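Side-chain contacts in ABC transporter, substrate-binding protein (Clostridium perfringens, PDB 4EDP), which probably captures a solute outside the cell membrane and delivers it to the membrane-spanning part of an ABC importer, as periplasmic-binding-protein-fold relatives do: residues P56-K59 with E64-L67; L37-W42 with T52-F57; I168-I173 with E206-N211; D158-E163 with V182-E187; K125-A130 with F264-I269. All blocks are in the same frame, centred on the assembly; numbering follows the deposited sequence.

Contact 1 of 5, residues P56-K59 with E64-L67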
# COMPACT_ATOMS: atom_id res chain seq x y z
N PRO A 56 12.34 -12.75 18.09
CA PRO A 56 12.78 -11.93 19.20
C PRO A 56 11.65 -11.65 20.18
O PRO A 56 11.87 -11.69 21.39
CB PRO A 56 13.27 -10.65 18.52
CG PRO A 56 13.71 -11.12 17.18
CD PRO A 56 12.69 -12.13 16.79
N PHE A 57 10.45 -11.40 19.67
CA PHE A 57 9.28 -11.16 20.51
C PHE A 57 8.98 -12.40 21.35
O PHE A 57 8.84 -12.32 22.58
CB PHE A 57 8.06 -10.80 19.64
CG PHE A 57 6.82 -10.49 20.44
CD1 PHE A 57 6.61 -9.21 20.93
CD2 PHE A 57 5.88 -11.46 20.69
CE1 PHE A 57 5.48 -8.92 21.67
CE2 PHE A 57 4.74 -11.18 21.42
CZ PHE A 57 4.54 -9.90 21.92
N ALA A 58 8.91 -13.54 20.69
CA ALA A 58 8.64 -14.83 21.35
C ALA A 58 9.60 -15.10 22.50
O ALA A 58 9.19 -15.58 23.57
CB ALA A 58 8.71 -15.96 20.33
N LYS A 59 10.89 -14.83 22.29
CA LYS A 59 11.90 -15.04 23.31
C LYS A 59 11.80 -14.03 24.45
O LYS A 59 12.00 -14.36 25.62
CB LYS A 59 13.31 -14.98 22.71
CG LYS A 59 13.64 -16.13 21.75
CD LYS A 59 15.10 -16.07 21.30
CE LYS A 59 15.47 -17.27 20.41
NZ LYS A 59 14.68 -17.32 19.15
N GLU A 64 5.13 -18.76 22.35
CA GLU A 64 5.31 -19.38 21.05
C GLU A 64 4.47 -18.65 20.00
O GLU A 64 3.31 -18.32 20.25
CB GLU A 64 4.90 -20.85 21.07
CG GLU A 64 5.10 -21.54 19.71
CD GLU A 64 4.73 -23.02 19.72
OE1 GLU A 64 4.63 -23.63 20.81
OE2 GLU A 64 4.56 -23.58 18.61
N ILE A 65 5.05 -18.37 18.84
CA ILE A 65 4.31 -17.72 17.76
C ILE A 65 4.04 -18.75 16.66
O ILE A 65 4.91 -19.55 16.29
CB ILE A 65 5.02 -16.46 17.23
CG1 ILE A 65 4.94 -15.37 18.30
CG2 ILE A 65 4.35 -15.95 15.95
CD1 ILE A 65 5.55 -14.05 17.93
N VAL A 66 2.80 -18.77 16.21
CA VAL A 66 2.36 -19.66 15.15
C VAL A 66 1.81 -18.83 14.02
O VAL A 66 0.97 -17.95 14.23
CB VAL A 66 1.28 -20.62 15.66
CG1 VAL A 66 0.55 -21.27 14.49
CG2 VAL A 66 1.90 -21.66 16.58
N LEU A 67 2.29 -19.07 12.81
CA LEU A 67 1.81 -18.32 11.66
C LEU A 67 0.77 -19.08 10.86
O LEU A 67 0.87 -20.30 10.69
CB LEU A 67 2.96 -17.93 10.74
CG LEU A 67 4.16 -17.19 11.33
CD1 LEU A 67 5.09 -16.74 10.20
CD2 LEU A 67 3.73 -15.99 12.14
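Ile65 meets both Phe57 and Ala58 where helix 46-61 comes down onto the start of the following strand. Along 64-67, Glu64 comes first. Its CA lies 5.6 Å from the CA of Ala58, the closest backbone approach of the two segments, yet its side chain leaves in the other direction, and its backbone is engaged with Leu37 of the neighbouring strand. Ile65 then turns its side chain to the helix and carries the contact by its longer branch. The terminal methyl CD1 reaches CD2 of the Phe57 ring at 3.8 Å, at an oblique inclination to the ring plane, while the methylene CG1 lies 4.3 Å from CB of Ala58. Two torsions put the methyl there: CG1 stands anti to the carbonyl carbon (chi1 -70°) and the chain beyond it is extended (chi2 -178°), which carries CD1 well clear of the strand backbone. The long axes of Phe57 and Ile65 cross at about a right angle, and the ring touches through its ortho carbon CD2. Val66 faces the other side of the sheet and pairs through its backbone with Leu37 and Val39. Leu67 returns to the helix side, where it packs on Lys50 and Phe54, earlier in the same helix. No hydrogen bond links the two segments; the contact is wholly apolar. Phe57 is further enclosed by His61, Phe282 and Tyr285. Helix 46-61 here leads back into strand 65-69, which lies parallel to strand 37-41, the closing half of a beta-alpha-beta crossover.

Contact 2 of 5, residues L37-W42 with T52-F57. With ACT (acetate ion), chain F.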
# COMPACT_ATOMS: atom_id res chain seq x y z
N LEU A 37 0.68 -17.13 20.51
CA LEU A 37 0.11 -16.06 19.70
C LEU A 37 0.01 -16.55 18.27
O LEU A 37 1.03 -16.88 17.66
CB LEU A 37 0.97 -14.81 19.80
CG LEU A 37 0.40 -13.51 19.24
CD1 LEU A 37 -0.81 -13.07 20.07
CD2 LEU A 37 1.46 -12.41 19.25
N VAL A 38 -1.21 -16.59 17.73
CA VAL A 38 -1.44 -17.03 16.36
C VAL A 38 -1.53 -15.81 15.45
O VAL A 38 -2.39 -14.94 15.64
CB VAL A 38 -2.74 -17.87 16.24
CG1 VAL A 38 -2.98 -18.27 14.79
CG2 VAL A 38 -2.66 -19.10 17.15
N VAL A 39 -0.64 -15.75 14.46
CA VAL A 39 -0.57 -14.61 13.55
C VAL A 39 -0.97 -14.94 12.11
O VAL A 39 -0.37 -15.82 11.49
CB VAL A 39 0.86 -14.05 13.52
CG1 VAL A 39 0.96 -12.89 12.54
CG2 VAL A 39 1.33 -13.64 14.93
N SER A 40 -1.98 -14.25 11.59
CA SER A 40 -2.40 -14.42 10.20
C SER A 40 -1.59 -13.43 9.36
O SER A 40 -1.72 -12.22 9.54
CB SER A 40 -3.90 -14.15 10.06
OG SER A 40 -4.31 -14.19 8.71
N THR A 41 -0.78 -13.94 8.43
CA THR A 41 0.06 -13.08 7.61
C THR A 41 0.47 -13.77 6.31
O THR A 41 0.17 -14.94 6.10
CB THR A 41 1.32 -12.64 8.39
OG1 THR A 41 1.99 -11.56 7.71
CG2 THR A 41 2.28 -13.82 8.59
N TRP A 42 1.14 -13.03 5.43
CA TRP A 42 1.58 -13.57 4.14
C TRP A 42 2.72 -14.58 4.29
O TRP A 42 2.77 -15.58 3.57
CB TRP A 42 2.06 -12.45 3.21
CG TRP A 42 1.03 -11.39 2.97
CD1 TRP A 42 0.04 -11.41 2.03
CD2 TRP A 42 0.88 -10.16 3.68
NE1 TRP A 42 -0.72 -10.27 2.12
CE2 TRP A 42 -0.22 -9.48 3.12
CE3 TRP A 42 1.56 -9.56 4.74
CZ2 TRP A 42 -0.65 -8.23 3.58
CZ3 TRP A 42 1.14 -8.31 5.19
CH2 TRP A 42 0.04 -7.67 4.62
N THR A 52 13.72 -11.84 12.11
CA THR A 52 13.70 -10.42 12.38
C THR A 52 12.61 -9.93 13.31
O THR A 52 12.86 -9.11 14.19
CB THR A 52 13.54 -9.65 11.05
OG1 THR A 52 14.63 -10.00 10.17
CG2 THR A 52 13.53 -8.13 11.29
N VAL A 53 11.40 -10.44 13.13
CA VAL A 53 10.24 -9.98 13.89
C VAL A 53 9.69 -10.88 14.99
O VAL A 53 9.65 -10.50 16.16
CB VAL A 53 9.08 -9.69 12.90
CG1 VAL A 53 7.81 -9.28 13.64
CG2 VAL A 53 9.50 -8.61 11.90
N PHE A 54 9.29 -12.08 14.62
CA PHE A 54 8.61 -12.96 15.56
C PHE A 54 9.45 -13.61 16.64
O PHE A 54 9.06 -13.62 17.81
CB PHE A 54 7.81 -13.99 14.79
CG PHE A 54 6.83 -13.38 13.84
CD1 PHE A 54 5.81 -12.57 14.31
CD2 PHE A 54 6.92 -13.61 12.48
CE1 PHE A 54 4.91 -11.99 13.44
CE2 PHE A 54 6.00 -13.04 11.60
CZ PHE A 54 5.00 -12.22 12.09
N GLU A 55 10.59 -14.17 16.27
CA GLU A 55 11.43 -14.86 17.24
C GLU A 55 11.89 -13.97 18.39
O GLU A 55 11.85 -14.40 19.56
CB GLU A 55 12.62 -15.53 16.56
CG GLU A 55 12.28 -16.84 15.86
CD GLU A 55 12.03 -17.99 16.84
OE1 GLU A 55 11.83 -17.74 18.06
OE2 GLU A 55 12.04 -19.17 16.40
N PRO A 56 12.34 -12.75 18.09
CA PRO A 56 12.78 -11.93 19.20
C PRO A 56 11.65 -11.65 20.18
O PRO A 56 11.87 -11.69 21.39
CB PRO A 56 13.27 -10.65 18.52
CG PRO A 56 13.71 -11.12 17.18
CD PRO A 56 12.69 -12.13 16.79
N PHE A 57 10.45 -11.40 19.67
CA PHE A 57 9.28 -11.16 20.51
C PHE A 57 8.98 -12.40 21.35
O PHE A 57 8.84 -12.32 22.58
CB PHE A 57 8.06 -10.80 19.64
CG PHE A 57 6.82 -10.49 20.44
CD1 PHE A 57 6.61 -9.21 20.93
CD2 PHE A 57 5.88 -11.46 20.69
CE1 PHE A 57 5.48 -8.92 21.67
CE2 PHE A 57 4.74 -11.18 21.42
CZ PHE A 57 4.54 -9.90 21.92
C ACT F . 4.76 -10.75 5.92
O ACT F . 5.23 -10.90 4.77
OXT ACT F . 4.19 -11.76 6.41
CH3 ACT F . 4.89 -9.46 6.67
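The rings of Phe54 and Phe57 point from helix 46-61 to strand 37-41, and each receives one aliphatic branch obliquely. On one face of Phe54, CG1 of the adjacent Val53 sits 3.9 Å above the plane, offset from the ring centre. The far end of that ring meets Val39, whose CG1 is 4.1 Å from Phe54 CZ; this branch is anti to the backbone N (chi1 178°), which directs it at the helix. Two residues before Val39, Leu37 brings CD2 to 4.1 Å from CE2 of Phe57, the two side chains crossing at about a right angle. At the edge of the Trp42 indole, near its plane, lies an acetate ion, probably from the crystallisation liquor, its carboxylate carbon C 3.6 Å from Trp42 CE3. Thr41 OG1 donates a hydrogen bond of 2.6 Å to acetate OXT, and Gly43 N binds the ion too, while Arg75 makes a cation-pi contact with the indole. Leu278 and Phe282 of helix 276-286 close over Leu37. Val39 and Leu37 thus form the strand side of a buried apolar layer, the opening strand-to-helix step of a beta-alpha-beta unit in a periplasmic-binding-protein fold.

Contact 3 of 5, residues I168-I173 with E206-N211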
# COMPACT_ATOMS: atom_id res chain seq x y z
N ILE A 168 1.95 4.97 -22.30
CA ILE A 168 1.94 4.78 -20.84
C ILE A 168 1.25 3.51 -20.37
O ILE A 168 0.45 2.91 -21.08
CB ILE A 168 1.27 6.00 -20.07
CG1 ILE A 168 -0.25 5.96 -20.07
CG2 ILE A 168 1.79 7.36 -20.61
CD1 ILE A 168 -0.88 7.10 -19.23
N ALA A 169 1.63 3.09 -19.16
CA ALA A 169 0.99 1.95 -18.49
C ALA A 169 0.49 2.45 -17.13
O ALA A 169 1.17 3.25 -16.47
CB ALA A 169 1.95 0.77 -18.31
N ILE A 170 -0.69 1.98 -16.74
CA ILE A 170 -1.30 2.35 -15.46
C ILE A 170 -1.75 1.07 -14.75
O ILE A 170 -2.03 0.04 -15.39
CB ILE A 170 -2.48 3.35 -15.64
CG1 ILE A 170 -3.65 2.70 -16.38
CG2 ILE A 170 -1.99 4.64 -16.38
CD1 ILE A 170 -4.86 3.65 -16.66
N PRO A 171 -1.79 1.10 -13.42
CA PRO A 171 -2.22 -0.06 -12.67
C PRO A 171 -3.70 -0.34 -12.85
O PRO A 171 -4.51 0.60 -12.93
CB PRO A 171 -1.93 0.34 -11.21
CG PRO A 171 -2.05 1.80 -11.21
CD PRO A 171 -1.44 2.23 -12.53
N ASP A 172 -4.05 -1.62 -12.91
CA ASP A 172 -5.44 -1.99 -13.08
C ASP A 172 -6.22 -1.69 -11.80
O ASP A 172 -5.65 -1.62 -10.70
CB ASP A 172 -5.58 -3.47 -13.42
CG ASP A 172 -6.98 -3.82 -13.85
OD1 ASP A 172 -7.50 -3.18 -14.79
OD2 ASP A 172 -7.57 -4.73 -13.23
N ILE A 173 -7.52 -1.51 -11.96
CA ILE A 173 -8.40 -1.21 -10.82
C ILE A 173 -8.34 -2.24 -9.71
O ILE A 173 -8.53 -1.89 -8.53
CB ILE A 173 -9.87 -1.04 -11.30
CG1 ILE A 173 -10.74 -0.45 -10.19
CG2 ILE A 173 -10.42 -2.37 -11.83
CD1 ILE A 173 -10.27 0.98 -9.70
N GLU A 206 -11.58 8.08 -19.41
CA GLU A 206 -11.92 7.87 -20.82
C GLU A 206 -10.99 8.71 -21.69
O GLU A 206 -10.50 8.25 -22.74
CB GLU A 206 -13.37 8.29 -21.16
CG GLU A 206 -14.43 7.50 -20.54
CD GLU A 206 -15.83 7.93 -21.00
OE1 GLU A 206 -15.99 9.02 -21.60
OE2 GLU A 206 -16.78 7.16 -20.76
N ALA A 207 -10.77 9.95 -21.26
CA ALA A 207 -9.92 10.87 -22.00
C ALA A 207 -8.47 10.41 -22.05
O ALA A 207 -7.73 10.78 -22.96
CB ALA A 207 -10.02 12.29 -21.43
N LEU A 208 -8.04 9.62 -21.07
CA LEU A 208 -6.65 9.14 -21.04
C LEU A 208 -6.41 7.93 -21.96
O LEU A 208 -5.26 7.61 -22.28
CB LEU A 208 -6.31 8.73 -19.61
CG LEU A 208 -4.89 8.31 -19.28
CD1 LEU A 208 -3.93 9.50 -19.52
CD2 LEU A 208 -4.83 7.85 -17.82
N LYS A 209 -7.49 7.29 -22.39
CA LYS A 209 -7.41 6.06 -23.21
C LYS A 209 -6.41 6.05 -24.36
O LYS A 209 -5.73 5.05 -24.53
CB LYS A 209 -8.77 5.63 -23.74
CG LYS A 209 -9.79 5.17 -22.70
CD LYS A 209 -11.17 4.93 -23.33
CE LYS A 209 -11.17 3.84 -24.40
NZ LYS A 209 -10.72 2.50 -23.90
N PRO A 210 -6.34 7.11 -25.18
CA PRO A 210 -5.37 7.05 -26.28
C PRO A 210 -3.92 6.87 -25.88
O PRO A 210 -3.12 6.39 -26.70
CB PRO A 210 -5.55 8.40 -26.98
CG PRO A 210 -6.93 8.81 -26.67
CD PRO A 210 -7.19 8.30 -25.26
N ASN A 211 -3.57 7.25 -24.65
CA ASN A 211 -2.19 7.12 -24.19
C ASN A 211 -1.87 5.79 -23.49
O ASN A 211 -0.68 5.45 -23.31
CB ASN A 211 -1.92 8.26 -23.20
CG ASN A 211 -1.97 9.61 -23.86
OD1 ASN A 211 -2.14 9.72 -25.08
ND2 ASN A 211 -1.80 10.68 -23.05
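A single backbone bond joins the start of strand 168-171 to the turn after helix 199-208: Ile168 N donates to Asn211 O over 2.9 Å, with an N-H...O angle of 158° and the donor nearly in line with the C=O bond. The same carbonyl oxygen has CG1 of Ile168 close by, at 3.3 Å. Ile168 holds that methylene between its own backbone N and carbonyl carbon (chi1 80°), a position that brings CG1 beside the bonded oxygen and, with an extended chi2, sends CD1 up to the helix. There CD1 meets CD1 of Leu208 at 3.9 Å, the two side chains crossing at about a right angle. The other methyl of Leu208, CD2, is turned to Ile170, whose CD1 lies 4.4 Å away, a looser touch. Leu208 therefore spans two strand residues that face the same side, one under each methyl. Trp160 and Met181 also pack on it. The amide of Asn211 is used outside the two segments: ND2 is hydrogen-bonded to both Leu159 O and Lys161 O, so this buried group ties the turn to the loop that precedes strand 168-171. Asn211 N donates to Leu208 O at 2.9 Å, three residues back, closing a turn. From Asn211 the chain runs directly into strand 212-216, which pairs parallel with strand 168-171, and the contact belongs to the helix-covered parallel sheet of an alpha/beta domain in this binding-protein fold.

Contact 4 of 5, residues D158-E163 with V182-E187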
# COMPACT_ATOMS: atom_id res chain seq x y z
N ASP A 158 0.07 15.65 -16.60
CA ASP A 158 0.91 15.52 -17.80
C ASP A 158 0.73 14.15 -18.48
O ASP A 158 1.05 14.01 -19.66
CB ASP A 158 2.40 15.77 -17.52
CG ASP A 158 2.74 17.23 -17.26
OD1 ASP A 158 2.00 18.14 -17.70
OD2 ASP A 158 3.80 17.46 -16.64
N LEU A 159 0.22 13.16 -17.76
CA LEU A 159 -0.01 11.83 -18.36
C LEU A 159 -1.06 11.89 -19.48
O LEU A 159 -1.10 11.00 -20.33
CB LEU A 159 -0.45 10.82 -17.28
CG LEU A 159 0.62 10.47 -16.23
CD1 LEU A 159 -0.01 9.63 -15.10
CD2 LEU A 159 1.82 9.75 -16.86
N TRP A 160 -1.88 12.94 -19.48
CA TRP A 160 -2.90 13.16 -20.51
C TRP A 160 -2.40 13.85 -21.77
O TRP A 160 -3.16 14.00 -22.73
CB TRP A 160 -4.07 13.97 -19.94
CG TRP A 160 -5.09 13.18 -19.15
CD1 TRP A 160 -6.33 12.82 -19.59
CD2 TRP A 160 -4.98 12.66 -17.81
NE1 TRP A 160 -6.98 12.09 -18.63
CE2 TRP A 160 -6.18 11.98 -17.53
CE3 TRP A 160 -3.98 12.69 -16.84
CZ2 TRP A 160 -6.42 11.34 -16.32
CZ3 TRP A 160 -4.22 12.06 -15.63
CH2 TRP A 160 -5.42 11.39 -15.38
N LYS A 161 -1.14 14.27 -21.81
CA LYS A 161 -0.59 14.96 -22.98
C LYS A 161 -0.71 14.14 -24.25
O LYS A 161 -0.44 12.94 -24.26
CB LYS A 161 0.88 15.31 -22.76
CG LYS A 161 1.06 16.49 -21.81
CD LYS A 161 2.48 16.67 -21.32
CE LYS A 161 3.48 16.87 -22.40
NZ LYS A 161 4.75 17.39 -21.76
N PRO A 162 -1.10 14.80 -25.34
CA PRO A 162 -1.28 14.13 -26.63
C PRO A 162 0.01 13.51 -27.15
O PRO A 162 -0.03 12.57 -27.94
CB PRO A 162 -1.78 15.24 -27.54
CG PRO A 162 -1.39 16.50 -26.87
CD PRO A 162 -1.41 16.23 -25.42
N GLU A 163 1.17 14.02 -26.71
CA GLU A 163 2.42 13.41 -27.15
C GLU A 163 2.61 11.99 -26.60
O GLU A 163 3.48 11.24 -27.11
CB GLU A 163 3.63 14.25 -26.73
CG GLU A 163 3.77 15.58 -27.40
CD GLU A 163 2.88 16.70 -26.84
OE1 GLU A 163 2.12 16.52 -25.85
OE2 GLU A 163 2.97 17.80 -27.44
N VAL A 182 -7.79 6.20 -9.88
CA VAL A 182 -9.09 6.85 -10.01
C VAL A 182 -9.02 8.23 -9.32
O VAL A 182 -9.56 9.23 -9.84
CB VAL A 182 -10.24 6.00 -9.41
CG1 VAL A 182 -11.56 6.76 -9.43
CG2 VAL A 182 -10.38 4.66 -10.15
N GLU A 183 -8.37 8.31 -8.16
CA GLU A 183 -8.26 9.59 -7.44
C GLU A 183 -7.38 10.60 -8.18
O GLU A 183 -7.64 11.81 -8.15
CB GLU A 183 -7.88 9.40 -5.96
CG GLU A 183 -8.97 8.63 -5.20
CD GLU A 183 -9.02 8.87 -3.71
OE1 GLU A 183 -8.27 9.72 -3.19
OE2 GLU A 183 -9.90 8.24 -3.05
N ILE A 184 -6.36 10.10 -8.88
CA ILE A 184 -5.52 10.94 -9.71
C ILE A 184 -6.39 11.58 -10.82
O ILE A 184 -6.29 12.78 -11.08
CB ILE A 184 -4.36 10.11 -10.32
CG1 ILE A 184 -3.29 9.84 -9.25
CG2 ILE A 184 -3.77 10.86 -11.53
CD1 ILE A 184 -2.30 8.74 -9.62
N ALA A 185 -7.25 10.78 -11.44
CA ALA A 185 -8.17 11.25 -12.48
C ALA A 185 -9.16 12.25 -11.89
O ALA A 185 -9.50 13.25 -12.55
CB ALA A 185 -8.89 10.06 -13.12
N ALA A 186 -9.60 12.00 -10.65
CA ALA A 186 -10.49 12.94 -9.96
C ALA A 186 -9.81 14.30 -9.77
O ALA A 186 -10.47 15.34 -9.89
CB ALA A 186 -10.92 12.40 -8.59
N GLU A 187 -8.51 14.31 -9.45
CA GLU A 187 -7.79 15.58 -9.30
C GLU A 187 -7.80 16.36 -10.62
O GLU A 187 -8.03 17.56 -10.61
CB GLU A 187 -6.32 15.39 -8.91
CG GLU A 187 -6.05 14.68 -7.61
CD GLU A 187 -4.57 14.84 -7.19
OE1 GLU A 187 -4.12 16.00 -7.08
OE2 GLU A 187 -3.88 13.81 -6.99
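The loop between strands 135-145 and 168-171 reaches helix 178-189 through a tryptophan set in a short 3-10 turn, so that a connecting segment helps cover one helix of the alpha/beta domain. Trp160 makes the contact with the far rim of its six-membered ring. CH2 lies 4.0 Å from CA of Ala185, an oblique approach to the ring, and CZ2 lies 4.2 Å from CB of the same residue. Ile184 comes from a different direction: its CG2 is at the ring edge, near the plane, 4.2 Å from CH2. The small alanine lets the indole come close to the helix backbone, while the CG2 methyl of Ile184, on its beta-branch, lies next to the same corner. With CG anti to the carbonyl carbon (chi1 -81°), the ring extends from the turn to the helix. Its pyrrole side is held by another helix, for NE1 is hydrogen-bonded to Glu204 O, and this bond helps to set the rotation of the indole. Lys188 adds a cation-pi contact. Helices 178-189 and 199-208 are thus joined by one indole, an apolar rim against the first and a polar N-H to the second, in the layer of helices beside the sheet of an alpha/beta domain.

Contact 5 of 5, residues K125-A130 with F264-I269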
# COMPACT_ATOMS: atom_id res chain seq x y z
N LYS A 125 -0.83 8.16 10.82
CA LYS A 125 -1.76 8.37 11.93
C LYS A 125 -3.22 8.41 11.48
O LYS A 125 -4.13 8.28 12.29
CB LYS A 125 -1.36 9.57 12.79
CG LYS A 125 -0.23 9.23 13.74
CD LYS A 125 0.26 10.45 14.51
CE LYS A 125 1.27 10.05 15.58
NZ LYS A 125 1.87 11.22 16.29
N SER A 126 -3.46 8.56 10.18
CA SER A 126 -4.84 8.47 9.69
C SER A 126 -5.45 7.09 10.07
O SER A 126 -6.66 6.99 10.31
CB SER A 126 -4.87 8.67 8.17
OG SER A 126 -4.16 7.65 7.50
N THR A 127 -4.65 6.02 10.14
CA THR A 127 -5.17 4.72 10.52
C THR A 127 -5.49 4.68 12.02
O THR A 127 -6.38 3.98 12.44
CB THR A 127 -4.22 3.56 10.12
OG1 THR A 127 -2.98 3.70 10.80
CG2 THR A 127 -3.97 3.61 8.61
N VAL A 128 -4.71 5.40 12.83
CA VAL A 128 -4.98 5.47 14.28
C VAL A 128 -6.33 6.20 14.50
O VAL A 128 -7.17 5.77 15.31
CB VAL A 128 -3.85 6.20 15.00
CG1 VAL A 128 -4.18 6.35 16.49
CG2 VAL A 128 -2.52 5.46 14.82
N GLU A 129 -6.52 7.30 13.78
CA GLU A 129 -7.74 8.08 13.89
C GLU A 129 -8.95 7.24 13.49
O GLU A 129 -10.05 7.43 14.02
CB GLU A 129 -7.62 9.37 13.05
CG GLU A 129 -8.88 10.22 13.07
CD GLU A 129 -8.76 11.53 12.30
OE1 GLU A 129 -7.63 12.02 12.08
OE2 GLU A 129 -9.82 12.07 11.93
N ALA A 130 -8.76 6.31 12.55
CA ALA A 130 -9.84 5.42 12.09
C ALA A 130 -10.29 4.51 13.23
O ALA A 130 -11.46 4.09 13.27
CB ALA A 130 -9.45 4.64 10.84
N PHE A 264 -1.09 1.52 2.80
CA PHE A 264 -0.58 0.94 4.04
C PHE A 264 -0.95 -0.52 4.21
O PHE A 264 -1.93 -0.99 3.64
CB PHE A 264 -1.25 1.66 5.24
CG PHE A 264 -1.09 3.17 5.25
CD1 PHE A 264 0.13 3.74 5.54
CD2 PHE A 264 -2.16 4.00 4.99
CE1 PHE A 264 0.30 5.12 5.55
CE2 PHE A 264 -1.99 5.38 5.01
CZ PHE A 264 -0.76 5.94 5.27
N ASN A 265 -0.16 -1.23 5.03
CA ASN A 265 -0.51 -2.56 5.49
C ASN A 265 -0.71 -2.31 6.99
O ASN A 265 0.03 -1.54 7.60
CB ASN A 265 0.56 -3.61 5.24
CG ASN A 265 0.78 -3.87 3.77
OD1 ASN A 265 -0.12 -3.64 2.94
ND2 ASN A 265 1.94 -4.38 3.43
N THR A 266 -1.70 -2.96 7.58
CA THR A 266 -2.02 -2.75 8.98
C THR A 266 -2.07 -4.04 9.78
O THR A 266 -2.10 -5.12 9.21
CB THR A 266 -3.42 -2.09 9.11
OG1 THR A 266 -4.44 -3.01 8.70
CG2 THR A 266 -3.52 -0.80 8.28
N ILE A 267 -2.08 -3.91 11.10
CA ILE A 267 -2.20 -5.08 11.99
C ILE A 267 -3.41 -4.85 12.88
O ILE A 267 -3.51 -3.81 13.55
CB ILE A 267 -0.98 -5.28 12.93
CG1 ILE A 267 0.33 -5.26 12.17
CG2 ILE A 267 -1.14 -6.59 13.74
CD1 ILE A 267 1.56 -5.26 13.07
N ASN A 268 -4.32 -5.82 12.87
CA ASN A 268 -5.53 -5.80 13.68
C ASN A 268 -5.58 -6.91 14.71
O ASN A 268 -4.93 -7.97 14.55
CB ASN A 268 -6.75 -5.94 12.76
CG ASN A 268 -7.16 -4.64 12.18
OD1 ASN A 268 -7.88 -3.88 12.83
ND2 ASN A 268 -6.74 -4.37 10.93
N ILE A 269 -6.33 -6.68 15.78
CA ILE A 269 -6.55 -7.68 16.79
C ILE A 269 -7.91 -8.32 16.53
O ILE A 269 -8.93 -7.63 16.42
CB ILE A 269 -6.55 -7.10 18.23
CG1 ILE A 269 -5.18 -6.51 18.57
CG2 ILE A 269 -6.90 -8.20 19.24
CD1 ILE A 269 -5.06 -5.95 20.01
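Phe264 meets two consecutive residues of helix 125-130 along one side of its ring. CG2 of Thr127 is 4.1 Å from CD2, and OG of Ser126 is 4.0 Å from the next carbon, CE2; both stand oblique to the ring plane. The same Thr127 methyl also looks toward CG2 of Thr266, two residues on along the strand, at 4.4 Å, so one methyl serves both, the two partners lying at roughly a right angle as seen from it. Thr127 presents carbon to the strand because its CG2 is anti to the carbonyl carbon, while OG1 takes the place between backbone N and carbonyl carbon (chi1 62°). That hydroxyl is hydrogen-bonded to Ala124 O and Ala135 N, which ties the helix to the strand that follows it. Ser126 OG is hydrogen-bonded to Lys123 O, which holds the oxygen where it borders the phenyl ring. The short segments run at 40° to each other, with axes 10.6 Å apart, as a helix laid over one face of a sheet. Strand 262-269 runs antiparallel to both 89-93 and 135-145 in the mixed sheet of this solute-binding-protein fold. Farther out, Ala135 and Leu138 pack on Phe264, and the backbone of Phe264 is hydrogen-bonded to Glu94. Ala97 of helix 94-103 lies against Thr266, while on the other face of the strand Ile267 meets Ile283 and Ala286.

Overall arrangement
Contacts 1 and 2 share helix 46-61 and the Phe57 ring, and adjoin through the backbone pairing of strands 37-41 and 65-69; contacts 2 to 5 are buried, whereas contact 1 lies farther out and is only partly so. Contacts 3 and 4 form a second cluster, joined by the Asn211 amide, with centres about 9 Å apart. Contacts 1 and 3, on opposite sides of the chain's centre, are about 45 Å apart between centres. Contact 5 lies nearest the centre and touches contact 2 through Asn265 against Trp42. Chemistry varies too: contacts 1, 2 and 4 are apolar across their segments, contact 3 adds a backbone bond, and contact 5 sets hydroxyl-bearing residues beside a ring.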